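Local coordinates for protein cytochrome p450EpoK (Sorangium cellulosum, PDB 1PKF) that is a haem-containing member of the cytochrome P450 family, here holding epothilone D in a pocket beside its haem, at residues Phe15-Phe20 against Pro40-Asp45; Phe265-Leu270 against Ile377-Ile382; Arg296-Leu301 against Ala402-Glu407; Met389-Thr394 against Leu409-Lys414. All coordinates share one frame; numbering follows the deposited sequence.

The four contacts illustrate how chemistry follows position in a P450 fold. Interaction 3, its centre about 9 Å from that of the chain, is buried beside the ligands and relies on charge and backbone bonds; interaction 2, also buried, is purely apolar helix packing. The two touch through Asn269 and Glu298. Interaction 4 is partly exposed at the periphery, a strand pairing with an apolar inner side and lysines outside; its Met389 packs on Val267 of interaction 2, and it shares strand 406-412 with interaction 3. Interaction 1 stands apart, with no touch to the others, and joins a loop near the N-terminus to strand 41-44 through aromatic rings, without direct hydrogen bonds.

Interaction 1. Residues Phe15-Phe20 against Pro40-Asp45; sequences FDFKPF and PIFYWD
Phe17 drives the edge of its ring into one face of the Trp44 indole. Its CE2 lies over the centre of that face, 3.7 Å above the plane, and the ring planes stand 66° apart, an edge-to-face stack. Phe42 repeats the theme with the roles exchanged: its own edge, led by CZ, is turned to Phe17 in an offset edge-to-face pair, with CZ 3.5 Å from Phe17 CD2 and the planes at 74°. Phe17 can meet both because its CG swings anti to the backbone N (chi1 -173°), carrying the ring across to the strand.

Farther along the indole, Pro19 CG comes within 3.4 Å of Trp44 CZ2, while Pro19 CD lies over a face of the Phe17 ring, so the proline is wedged against both aromatics. Phe20 CE1 reaches the far end of the indole more loosely. A water links the Phe17 carbonyl to the indole edge: it donates to Phe17 O at 2.8 Å and accepts a weak bond from Trp44 NE1.

Leu35 of helix 29-38 packs on Phe17 and Phe42, and Val51 of strand 49-52 touches Phe42 and Trp44. The result is an aromatic cluster that fastens a loop near the N-terminus to an edge strand, 41-44, of the mixed sheet of this P450.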
# COMPACT_ATOMS: atom_id res chain seq x y z
N PHE A 15 -23.57 9.06 11.18
CA PHE A 15 -24.20 7.77 11.56
C PHE A 15 -23.26 6.56 11.92
O PHE A 15 -22.48 6.59 12.89
CB PHE A 15 -25.17 7.32 10.42
CG PHE A 15 -26.48 8.12 10.32
CD1 PHE A 15 -27.08 8.30 9.07
CD2 PHE A 15 -27.15 8.61 11.45
CE1 PHE A 15 -28.30 8.98 8.93
CE2 PHE A 15 -28.36 9.30 11.33
CZ PHE A 15 -28.94 9.48 10.07
N ASP A 16 -23.36 5.48 11.12
CA ASP A 16 -22.85 4.13 11.45
C ASP A 16 -21.54 3.79 10.70
O ASP A 16 -21.58 3.49 9.49
CB ASP A 16 -23.95 3.10 11.11
CG ASP A 16 -23.48 1.63 11.16
OD1 ASP A 16 -23.51 1.01 12.26
OD2 ASP A 16 -23.13 0.98 10.14
N PHE A 17 -20.39 3.85 11.39
CA PHE A 17 -19.09 3.45 10.78
C PHE A 17 -18.50 2.20 11.46
O PHE A 17 -18.00 2.25 12.59
CB PHE A 17 -18.08 4.58 10.83
CG PHE A 17 -16.78 4.30 10.08
CD1 PHE A 17 -16.78 3.82 8.80
CD2 PHE A 17 -15.56 4.58 10.67
CE1 PHE A 17 -15.59 3.58 8.14
CE2 PHE A 17 -14.38 4.35 10.01
CZ PHE A 17 -14.40 3.84 8.74
N LYS A 18 -18.57 1.11 10.73
CA LYS A 18 -18.14 -0.20 11.18
C LYS A 18 -17.29 -0.88 10.09
O LYS A 18 -17.76 -1.79 9.38
CB LYS A 18 -19.38 -1.04 11.48
CG LYS A 18 -20.16 -0.56 12.70
CD LYS A 18 -21.29 -1.51 12.96
CE LYS A 18 -22.28 -0.94 13.99
NZ LYS A 18 -23.66 -1.26 13.55
N PRO A 19 -16.05 -0.44 9.95
CA PRO A 19 -15.16 -0.93 8.88
C PRO A 19 -14.63 -2.35 9.08
O PRO A 19 -13.90 -2.81 8.21
CB PRO A 19 -14.01 0.05 8.92
CG PRO A 19 -13.98 0.50 10.30
CD PRO A 19 -15.41 0.60 10.77
N PHE A 20 -14.95 -2.99 10.21
CA PHE A 20 -14.59 -4.38 10.45
C PHE A 20 -15.80 -5.30 10.45
O PHE A 20 -15.64 -6.50 10.65
CB PHE A 20 -13.80 -4.53 11.76
CG PHE A 20 -12.50 -3.83 11.71
CD1 PHE A 20 -12.34 -2.58 12.26
CD2 PHE A 20 -11.46 -4.37 10.98
CE1 PHE A 20 -11.13 -1.91 12.16
CE2 PHE A 20 -10.25 -3.69 10.87
CZ PHE A 20 -10.10 -2.47 11.46
N PRO A 40 -19.17 15.75 6.46
CA PRO A 40 -17.76 15.81 6.09
C PRO A 40 -16.82 15.31 7.19
O PRO A 40 -15.64 15.11 6.93
CB PRO A 40 -17.51 17.30 5.87
CG PRO A 40 -18.47 17.99 6.84
CD PRO A 40 -19.67 17.08 6.88
N ILE A 41 -17.33 15.16 8.41
CA ILE A 41 -16.47 14.75 9.52
C ILE A 41 -17.26 14.14 10.70
O ILE A 41 -18.34 14.58 11.04
CB ILE A 41 -15.57 15.91 9.94
CG1 ILE A 41 -14.35 15.36 10.68
CG2 ILE A 41 -16.34 16.92 10.81
CD1 ILE A 41 -13.43 16.44 11.19
N PHE A 42 -16.71 13.09 11.30
CA PHE A 42 -17.34 12.42 12.43
C PHE A 42 -16.27 11.79 13.30
O PHE A 42 -15.08 11.68 12.89
CB PHE A 42 -18.40 11.40 11.98
CG PHE A 42 -17.84 10.17 11.34
CD1 PHE A 42 -17.50 9.06 12.11
CD2 PHE A 42 -17.66 10.11 9.98
CE1 PHE A 42 -16.97 7.93 11.53
CE2 PHE A 42 -17.14 8.95 9.38
CZ PHE A 42 -16.79 7.87 10.17
N TYR A 43 -16.66 11.42 14.51
CA TYR A 43 -15.71 10.86 15.46
C TYR A 43 -15.97 9.37 15.48
O TYR A 43 -17.10 8.91 15.69
CB TYR A 43 -15.81 11.45 16.87
CG TYR A 43 -14.62 11.10 17.73
CD1 TYR A 43 -13.46 11.86 17.67
CD2 TYR A 43 -14.61 9.97 18.56
CE1 TYR A 43 -12.36 11.55 18.43
CE2 TYR A 43 -13.50 9.65 19.33
CZ TYR A 43 -12.37 10.45 19.26
OH TYR A 43 -11.21 10.18 19.98
N TRP A 44 -14.93 8.61 15.19
CA TRP A 44 -15.01 7.15 15.18
C TRP A 44 -14.57 6.68 16.56
O TRP A 44 -13.38 6.68 16.87
CB TRP A 44 -14.05 6.59 14.15
CG TRP A 44 -14.07 5.12 14.02
CD1 TRP A 44 -15.04 4.26 14.43
CD2 TRP A 44 -13.03 4.32 13.47
NE1 TRP A 44 -14.67 2.97 14.15
CE2 TRP A 44 -13.44 2.97 13.56
CE3 TRP A 44 -11.77 4.60 12.92
CZ2 TRP A 44 -12.66 1.92 13.10
CZ3 TRP A 44 -11.00 3.56 12.46
CH2 TRP A 44 -11.45 2.24 12.56
N ASP A 45 -15.54 6.29 17.39
CA ASP A 45 -15.28 5.95 18.79
C ASP A 45 -14.25 4.83 18.92
O ASP A 45 -13.26 5.00 19.59
CB ASP A 45 -16.59 5.60 19.51
CG ASP A 45 -17.41 6.85 19.88
OD1 ASP A 45 -18.66 6.83 19.72
OD2 ASP A 45 -16.89 7.90 20.35
O HOH W 1 -17.65 1.73 15.35

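Interaction 2. Residues Phe265-Leu270 against Ile377-Ile382; sequences FAVLNL and IAVGTI
Val379 of segment 377-382 faces Ala266 and Leu270 of segment 265-270, in a helix-helix packing within the largely helical P450 fold. Helix 241-272, the long central helix of the family, here meets helix 368-385, the counterpart of the L helix. The two short segments run in roughly the same direction, crossing at -39° with their axes 10.2 Å apart at closest approach.

The contact between them is wholly apolar. Val379 divides its two methyl groups between neighbouring turns of the opposite helix: CG2 touches Ala266 CB at 3.7 Å, and CG1 touches Leu270 CD1 at the same distance. A chi1 of -178° spreads the fork of the valine so that each branch has its own partner. Val267 joins from the flank, its CG2 lying 4.3 Å from Ile382 CG2, a lighter touch. Leu291 and Met287 of helix 287-297 pack on Ala266 and Val379 respectively, extending the apolar layer beyond the pair.

No polar bond crosses between the helices; the polar side chains bond back within their own helix and to outside partners. Thr381 OG1 bonds back to Ile377 O at 2.8 Å and is also hydrogen-bonded to Gln127, whose helix 123-137 lies against that flank. On the other helix, Asn269 ND2 bonds outward to Glu298 OE1 as well as back to Phe265 O. That carbonyl oxygen takes two bonds, from Asn269 N and Asn269 ND2, which approach from opposite faces of its plane; the side-chain ND2 lies 36° out of the plane, 2.9 Å from Phe265 O.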
# COMPACT_ATOMS: atom_id res chain seq x y z
N PHE A 265 -7.12 -6.88 -7.15
CA PHE A 265 -8.26 -6.03 -7.39
C PHE A 265 -8.37 -5.67 -8.89
O PHE A 265 -9.45 -5.47 -9.40
CB PHE A 265 -8.16 -4.74 -6.60
CG PHE A 265 -8.74 -4.81 -5.20
CD1 PHE A 265 -8.30 -5.74 -4.29
CD2 PHE A 265 -9.66 -3.88 -4.79
CE1 PHE A 265 -8.80 -5.75 -2.97
CE2 PHE A 265 -10.18 -3.91 -3.50
CZ PHE A 265 -9.74 -4.87 -2.59
N ALA A 266 -7.24 -5.61 -9.58
CA ALA A 266 -7.24 -5.31 -11.01
C ALA A 266 -7.88 -6.43 -11.77
O ALA A 266 -8.80 -6.20 -12.55
CB ALA A 266 -5.83 -5.06 -11.51
N VAL A 267 -7.41 -7.65 -11.53
CA VAL A 267 -7.98 -8.81 -12.18
C VAL A 267 -9.46 -8.94 -11.87
O VAL A 267 -10.25 -9.18 -12.76
CB VAL A 267 -7.28 -10.09 -11.75
CG1 VAL A 267 -8.02 -11.33 -12.26
CG2 VAL A 267 -5.82 -10.09 -12.23
N LEU A 268 -9.82 -8.79 -10.60
CA LEU A 268 -11.20 -8.87 -10.16
C LEU A 268 -12.07 -7.90 -10.94
O LEU A 268 -13.14 -8.27 -11.46
CB LEU A 268 -11.30 -8.53 -8.65
CG LEU A 268 -12.71 -8.48 -8.06
CD1 LEU A 268 -12.77 -8.64 -6.52
CD2 LEU A 268 -13.36 -7.18 -8.43
N ASN A 269 -11.63 -6.65 -10.98
CA ASN A 269 -12.41 -5.57 -11.57
C ASN A 269 -12.52 -5.66 -13.08
O ASN A 269 -13.51 -5.22 -13.65
CB ASN A 269 -11.85 -4.20 -11.17
CG ASN A 269 -12.45 -3.69 -9.87
OD1 ASN A 269 -13.62 -3.31 -9.82
ND2 ASN A 269 -11.64 -3.68 -8.79
N LEU A 270 -11.53 -6.25 -13.73
CA LEU A 270 -11.60 -6.49 -15.17
C LEU A 270 -12.51 -7.69 -15.48
O LEU A 270 -13.18 -7.71 -16.50
CB LEU A 270 -10.23 -6.73 -15.75
CG LEU A 270 -9.29 -5.55 -15.73
CD1 LEU A 270 -7.90 -6.03 -16.07
CD2 LEU A 270 -9.73 -4.49 -16.71
N ILE A 377 2.69 -5.48 -15.85
CA ILE A 377 3.23 -6.75 -16.29
C ILE A 377 2.38 -7.92 -15.84
O ILE A 377 2.09 -8.82 -16.62
CB ILE A 377 4.67 -6.93 -15.81
CG1 ILE A 377 5.54 -5.91 -16.54
CG2 ILE A 377 5.13 -8.32 -16.08
CD1 ILE A 377 6.94 -5.80 -16.02
N ALA A 378 1.94 -7.92 -14.58
CA ALA A 378 1.24 -9.09 -14.05
C ALA A 378 -0.16 -9.19 -14.60
O ALA A 378 -0.63 -10.25 -14.96
CB ALA A 378 1.17 -9.02 -12.51
N VAL A 379 -0.85 -8.06 -14.64
CA VAL A 379 -2.21 -8.07 -15.09
C VAL A 379 -2.22 -8.15 -16.61
O VAL A 379 -3.01 -8.87 -17.16
CB VAL A 379 -3.01 -6.83 -14.62
CG1 VAL A 379 -4.46 -6.91 -15.09
CG2 VAL A 379 -2.96 -6.70 -13.11
N GLY A 380 -1.35 -7.39 -17.28
CA GLY A 380 -1.18 -7.52 -18.74
C GLY A 380 -0.93 -8.96 -19.19
O GLY A 380 -1.67 -9.54 -20.00
N THR A 381 0.12 -9.55 -18.65
CA THR A 381 0.46 -10.93 -19.01
C THR A 381 -0.69 -11.90 -18.85
O THR A 381 -0.97 -12.71 -19.75
CB THR A 381 1.69 -11.41 -18.21
OG1 THR A 381 2.82 -10.63 -18.57
CG2 THR A 381 2.10 -12.84 -18.58
N ILE A 382 -1.39 -11.85 -17.72
CA ILE A 382 -2.36 -12.89 -17.43
C ILE A 382 -3.53 -12.82 -18.37
O ILE A 382 -4.05 -13.84 -18.81
CB ILE A 382 -2.81 -12.90 -15.94
CG1 ILE A 382 -3.53 -14.21 -15.63
CG2 ILE A 382 -3.68 -11.70 -15.61
CD1 ILE A 382 -3.56 -14.58 -14.12

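Interaction 3. Residues Arg296-Leu301 against Ala402-Glu407; sequences RFENIL and AFRNIE. Unlike the reference sequence in segment 296-301: Glu298 (reference Asp). With EPD (epothilone D), chain C.
Arg404 grips Glu298 end-on, with NH1 and NH2 both directed to the single oxygen OE2. The NH2 bond is 2.9 Å long and the NH1 bond 3.1 Å; OE2 lies close to the guanidinium plane, whereas both nitrogens sit on the same face of the carboxylate. NH1 also donates to Asn299 O, at 2.8 Å and from well above that carbonyl's plane. A bend at chi3 (48°) turns the arginine's end back to the chain beyond helix 287-297, and Arg404 NE is held by Ala25 O. On the carboxylate, OE1 is bound by Asn269 ND2, so this buried pair is braced from both ends. Glu298 itself differs from the reference sequence, which has aspartate.

The backbones are tied by Arg404 N, which donates to Ile300 O at 2.8 Å, beside a single bridge between Leu301 and Phe403. An Asx turn, in which Asn299 OD1 accepts from Leu301 N, shapes the loop that offers this carbonyl.

Beyond these polar ties the contact is apolar. Leu301 CD2 meets Phe403 CE2 at 3.6 Å, crossing the ring obliquely, and Ala402 CB covers one face of the same ring. Phe403 CZ approaches O16 of epothilone D at 3.4 Å, and Ala402 CB lies against O12. Ala402 and Phe403 thus form part of the wall of the epothilone D pocket, in a loop tied behind by the buried Arg404-Glu298 salt bridge.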
# COMPACT_ATOMS: atom_id res chain seq x y z
N ARG A 296 -8.84 4.03 -7.90
CA ARG A 296 -9.78 5.12 -7.80
C ARG A 296 -11.19 4.62 -7.51
O ARG A 296 -11.85 5.10 -6.61
CB ARG A 296 -9.77 5.91 -9.11
CG ARG A 296 -10.24 7.33 -8.93
CD ARG A 296 -11.78 7.46 -8.81
NE ARG A 296 -12.52 6.60 -9.74
CZ ARG A 296 -13.85 6.44 -9.73
NH1 ARG A 296 -14.58 7.05 -8.82
NH2 ARG A 296 -14.45 5.62 -10.60
N PHE A 297 -11.63 3.64 -8.28
CA PHE A 297 -12.97 3.15 -8.23
C PHE A 297 -13.13 2.25 -7.01
O PHE A 297 -14.19 2.17 -6.41
CB PHE A 297 -13.26 2.29 -9.44
CG PHE A 297 -14.57 1.57 -9.37
CD1 PHE A 297 -15.76 2.29 -9.33
CD2 PHE A 297 -14.63 0.20 -9.36
CE1 PHE A 297 -16.99 1.65 -9.29
CE2 PHE A 297 -15.84 -0.45 -9.28
CZ PHE A 297 -17.03 0.27 -9.25
N GLU A 298 -12.07 1.54 -6.69
CA GLU A 298 -12.18 0.71 -5.54
C GLU A 298 -10.95 0.42 -4.75
O GLU A 298 -10.31 -0.61 -4.81
CB GLU A 298 -13.01 -0.45 -5.89
CG GLU A 298 -12.36 -1.54 -6.58
CD GLU A 298 -12.96 -2.73 -5.96
OE1 GLU A 298 -12.85 -3.82 -6.52
OE2 GLU A 298 -13.57 -2.48 -4.87
N ASN A 299 -10.66 1.41 -3.97
CA ASN A 299 -9.42 1.51 -3.33
C ASN A 299 -9.24 0.38 -2.33
O ASN A 299 -10.19 0.00 -1.62
CB ASN A 299 -9.40 2.81 -2.58
CG ASN A 299 -8.04 3.14 -2.09
OD1 ASN A 299 -7.74 3.03 -0.89
ND2 ASN A 299 -7.20 3.57 -3.01
N ILE A 300 -8.00 -0.10 -2.25
CA ILE A 300 -7.66 -1.22 -1.40
C ILE A 300 -7.67 -0.90 0.08
O ILE A 300 -7.60 -1.81 0.90
CB ILE A 300 -6.26 -1.82 -1.79
CG1 ILE A 300 -5.15 -0.79 -1.61
CG2 ILE A 300 -6.31 -2.37 -3.20
CD1 ILE A 300 -3.72 -1.35 -1.74
N LEU A 301 -7.72 0.38 0.44
CA LEU A 301 -7.67 0.73 1.84
C LEU A 301 -9.04 0.53 2.51
O LEU A 301 -10.07 0.77 1.87
CB LEU A 301 -7.18 2.14 2.03
CG LEU A 301 -5.73 2.35 1.65
CD1 LEU A 301 -5.38 3.82 1.62
CD2 LEU A 301 -4.79 1.59 2.62
N ALA A 402 -5.59 -2.52 7.84
CA ALA A 402 -5.41 -1.39 6.87
C ALA A 402 -6.07 -1.59 5.53
O ALA A 402 -6.37 -0.60 4.83
CB ALA A 402 -3.95 -1.16 6.62
N PHE A 403 -6.20 -2.84 5.11
CA PHE A 403 -6.59 -3.19 3.75
C PHE A 403 -7.90 -3.99 3.68
O PHE A 403 -8.22 -4.79 4.56
CB PHE A 403 -5.50 -4.01 3.07
CG PHE A 403 -4.16 -3.31 3.02
CD1 PHE A 403 -3.03 -3.90 3.58
CD2 PHE A 403 -4.04 -2.07 2.41
CE1 PHE A 403 -1.83 -3.26 3.52
CE2 PHE A 403 -2.85 -1.43 2.36
CZ PHE A 403 -1.73 -2.02 2.90
N ARG A 404 -8.63 -3.78 2.60
CA ARG A 404 -9.71 -4.68 2.22
C ARG A 404 -9.07 -5.89 1.55
O ARG A 404 -9.04 -6.03 0.33
CB ARG A 404 -10.68 -4.00 1.25
CG ARG A 404 -11.27 -2.70 1.75
CD ARG A 404 -11.92 -1.82 0.61
NE ARG A 404 -12.78 -2.65 -0.20
CZ ARG A 404 -13.05 -2.48 -1.47
NH1 ARG A 404 -12.52 -1.47 -2.15
NH2 ARG A 404 -13.85 -3.34 -2.07
N ASN A 405 -8.52 -6.76 2.37
CA ASN A 405 -7.62 -7.79 1.86
C ASN A 405 -8.34 -8.94 1.20
O ASN A 405 -9.24 -9.48 1.76
CB ASN A 405 -6.67 -8.26 2.98
CG ASN A 405 -7.40 -8.83 4.22
OD1 ASN A 405 -8.34 -8.23 4.79
ND2 ASN A 405 -6.88 -9.99 4.67
N ILE A 406 -7.98 -9.28 -0.04
CA ILE A 406 -8.56 -10.45 -0.69
C ILE A 406 -7.69 -11.63 -0.35
O ILE A 406 -6.49 -11.59 -0.59
CB ILE A 406 -8.66 -10.30 -2.21
CG1 ILE A 406 -9.61 -9.17 -2.58
CG2 ILE A 406 -9.25 -11.57 -2.83
CD1 ILE A 406 -9.93 -9.08 -4.12
N GLU A 407 -8.28 -12.65 0.25
CA GLU A 407 -7.52 -13.84 0.67
C GLU A 407 -7.41 -14.87 -0.46
O GLU A 407 -6.39 -15.58 -0.56
CB GLU A 407 -8.16 -14.46 1.93
CG GLU A 407 -8.24 -13.45 3.07
CD GLU A 407 -8.60 -14.06 4.43
OE1 GLU A 407 -7.94 -13.69 5.43
OE2 GLU A 407 -9.57 -14.85 4.49
C51 EPD C . -0.75 1.93 1.36
C5 EPD C . 0.08 2.39 2.54
C4 EPD C . 1.20 1.73 2.72
C3 EPD C . 2.25 2.18 3.70
C2 EPD C . 2.59 1.05 4.73
C20 EPD C . 3.73 1.46 5.77
C21 EPD C . 3.84 0.62 7.04
C22 EPD C . 4.44 2.56 5.46
C23 EPD C . 5.46 3.11 6.27
C24 EPD C . 6.33 4.04 6.07
S1 EPD C . 7.35 4.34 7.45
C25 EPD C . 6.44 3.11 8.25
C27 EPD C . 6.83 2.79 9.67
N26 EPD C . 5.52 2.57 7.59
C6 EPD C . -0.09 3.82 3.10
C7 EPD C . -1.52 4.16 3.51
C8 EPD C . -1.83 3.43 4.83
C9 EPD C . -1.83 4.01 6.21
C91 EPD C . -0.58 4.39 6.92
C10 EPD C . -2.28 2.68 6.99
O10 EPD C . -3.62 2.34 6.46
C11 EPD C . -2.14 2.71 8.57
C28 EPD C . -3.05 3.72 9.27
C12 EPD C . -2.40 1.34 9.18
O12 EPD C . -3.60 1.02 9.23
C13 EPD C . -1.17 0.52 9.64
C30 EPD C . -0.33 1.21 10.69
C29 EPD C . -1.53 -0.92 10.02
C14 EPD C . -0.13 0.43 8.41
O14 EPD C . 1.15 -0.11 8.78
C15 EPD C . -0.52 -0.48 7.28
C16 EPD C . 0.51 -0.36 6.10
O16 EPD C . 0.54 -1.22 5.24
O1 EPD C . 1.44 0.77 6.04

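Interaction 4. Residues Met389-Thr394 against Leu409-Lys414; sequences MKLKET and LNVILK
Met389 opens the pairing with its side chain laid against Val411, CG 3.7 Å from Val411 CG2 and SD a little farther from the same methyl. A chi1 of -165° sends the chain away from its own amide nitrogen and inward, to where Val267 and Leu271 of helix 241-272 also pack on it. Its CA makes a CA-H...O contact with Ile412 O.

Lys390 supplies the regular part of the strand pairing. It forms an antiparallel hydrogen-bonded pair with Ile412: Lys390 N donates to Ile412 O at 3.0 Å, and Ile412 N returns a bond of 2.9 Å to Lys390 O. The lysine's end leads away from the partner strand.

Leu391 stands opposite Val411 in a non-hydrogen-bonded pair, and their side chains leave in different directions. Its CD1 curls back to Leu409 CD1, 3.4 Å away, a tight methyl contact, and more loosely touches Val411 CG1.

At Lys392 the backbone N donates to Asn410 O (2.9 Å), while the aliphatic chain crosses Ile412 at about a right angle, CD lying 3.8 Å from Ile412 CG1. A salt bridge to Glu142 is modelled for the charged end, though the position of NZ is less certain.

Glu393 lies alongside Asn410. A water completes the join, donating to Glu393 O and accepting from Asn410 N at 2.6 Å.

Strand 390-391 thus pairs antiparallel with the end of strand 406-412, its flanking residues adding side-chain contacts. Met389, Leu409 and Val411 turn to the core, Lys390, Lys392 and part of Ile412 toward solvent, in a peripheral antiparallel sheet of the P450 fold.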
# COMPACT_ATOMS: atom_id res chain seq x y z
N MET A 389 -10.33 -16.02 -19.37
CA MET A 389 -10.38 -16.26 -17.92
C MET A 389 -11.75 -15.88 -17.36
O MET A 389 -12.34 -14.87 -17.75
CB MET A 389 -9.29 -15.43 -17.25
CG MET A 389 -8.94 -15.79 -15.82
SD MET A 389 -7.54 -14.74 -15.21
CE MET A 389 -8.34 -13.24 -15.01
N LYS A 390 -12.25 -16.68 -16.43
CA LYS A 390 -13.54 -16.41 -15.81
C LYS A 390 -13.48 -16.66 -14.32
O LYS A 390 -12.85 -17.62 -13.88
CB LYS A 390 -14.62 -17.30 -16.43
CG LYS A 390 -15.96 -16.63 -16.70
CD LYS A 390 -17.00 -17.65 -17.22
CE LYS A 390 -18.38 -17.01 -17.40
NZ LYS A 390 -19.04 -17.45 -18.68
N LEU A 391 -14.16 -15.82 -13.55
CA LEU A 391 -14.28 -15.98 -12.10
C LEU A 391 -15.02 -17.27 -11.75
O LEU A 391 -16.15 -17.47 -12.19
CB LEU A 391 -15.05 -14.78 -11.53
CG LEU A 391 -15.02 -14.54 -10.02
CD1 LEU A 391 -13.60 -14.46 -9.49
CD2 LEU A 391 -15.78 -13.26 -9.67
N LYS A 392 -14.39 -18.13 -10.97
CA LYS A 392 -15.03 -19.38 -10.56
C LYS A 392 -15.90 -19.24 -9.33
O LYS A 392 -16.79 -20.06 -9.10
CB LYS A 392 -13.98 -20.46 -10.29
CG LYS A 392 -14.61 -21.83 -10.13
CD LYS A 392 -13.61 -22.95 -10.31
CE LYS A 392 -13.90 -24.08 -9.35
NZ LYS A 392 -13.40 -23.74 -7.99
N GLU A 393 -15.64 -18.21 -8.52
CA GLU A 393 -16.42 -17.98 -7.30
C GLU A 393 -16.15 -16.63 -6.69
O GLU A 393 -15.17 -15.96 -7.03
CB GLU A 393 -16.15 -19.06 -6.24
CG GLU A 393 -14.69 -19.30 -5.91
CD GLU A 393 -14.43 -20.73 -5.48
OE1 GLU A 393 -14.62 -21.07 -4.29
OE2 GLU A 393 -14.04 -21.55 -6.35
N THR A 394 -17.06 -16.24 -5.80
CA THR A 394 -16.97 -14.99 -5.06
C THR A 394 -15.65 -14.88 -4.30
O THR A 394 -15.24 -15.83 -3.62
CB THR A 394 -18.13 -14.93 -4.04
OG1 THR A 394 -19.34 -15.39 -4.67
CG2 THR A 394 -18.45 -13.50 -3.65
N LEU A 409 -8.92 -15.51 -4.80
CA LEU A 409 -9.62 -15.06 -5.98
C LEU A 409 -9.47 -16.20 -6.98
O LEU A 409 -8.51 -16.26 -7.77
CB LEU A 409 -9.00 -13.75 -6.47
CG LEU A 409 -9.47 -13.22 -7.82
CD1 LEU A 409 -10.95 -13.13 -7.83
CD2 LEU A 409 -8.87 -11.85 -8.13
N ASN A 410 -10.40 -17.14 -6.89
CA ASN A 410 -10.34 -18.35 -7.70
C ASN A 410 -10.96 -18.15 -9.07
O ASN A 410 -12.10 -17.70 -9.17
CB ASN A 410 -11.01 -19.51 -6.97
CG ASN A 410 -10.12 -20.12 -5.89
OD1 ASN A 410 -10.55 -20.30 -4.75
ND2 ASN A 410 -8.88 -20.44 -6.25
N VAL A 411 -10.21 -18.50 -10.10
CA VAL A 411 -10.66 -18.38 -11.49
C VAL A 411 -10.37 -19.66 -12.31
O VAL A 411 -9.73 -20.60 -11.84
CB VAL A 411 -9.98 -17.16 -12.20
CG1 VAL A 411 -10.07 -15.89 -11.34
CG2 VAL A 411 -8.55 -17.45 -12.55
N ILE A 412 -10.87 -19.66 -13.54
CA ILE A 412 -10.65 -20.71 -14.50
C ILE A 412 -9.99 -20.06 -15.69
O ILE A 412 -10.60 -19.21 -16.33
CB ILE A 412 -11.99 -21.27 -14.95
CG1 ILE A 412 -12.62 -22.08 -13.83
CG2 ILE A 412 -11.86 -22.10 -16.22
CD1 ILE A 412 -14.12 -22.16 -13.96
N LEU A 413 -8.75 -20.42 -15.99
CA LEU A 413 -8.00 -19.72 -17.02
C LEU A 413 -8.57 -20.06 -18.41
O LEU A 413 -9.06 -19.18 -19.11
CB LEU A 413 -6.50 -20.01 -16.93
CG LEU A 413 -5.75 -19.47 -15.70
CD1 LEU A 413 -6.60 -19.50 -14.46
CD2 LEU A 413 -4.49 -20.25 -15.44
N LYS A 414 -8.54 -21.34 -18.79
CA LYS A 414 -9.10 -21.81 -20.07
C LYS A 414 -10.40 -22.62 -19.86
O LYS A 414 -10.36 -23.86 -19.78
CB LYS A 414 -8.09 -22.70 -20.82
CG LYS A 414 -6.82 -22.02 -21.34
CD LYS A 414 -5.55 -22.85 -20.99
CE LYS A 414 -4.57 -23.00 -22.17
NZ LYS A 414 -5.01 -24.05 -23.14
O HOH W 2 -12.54 -16.51 -5.55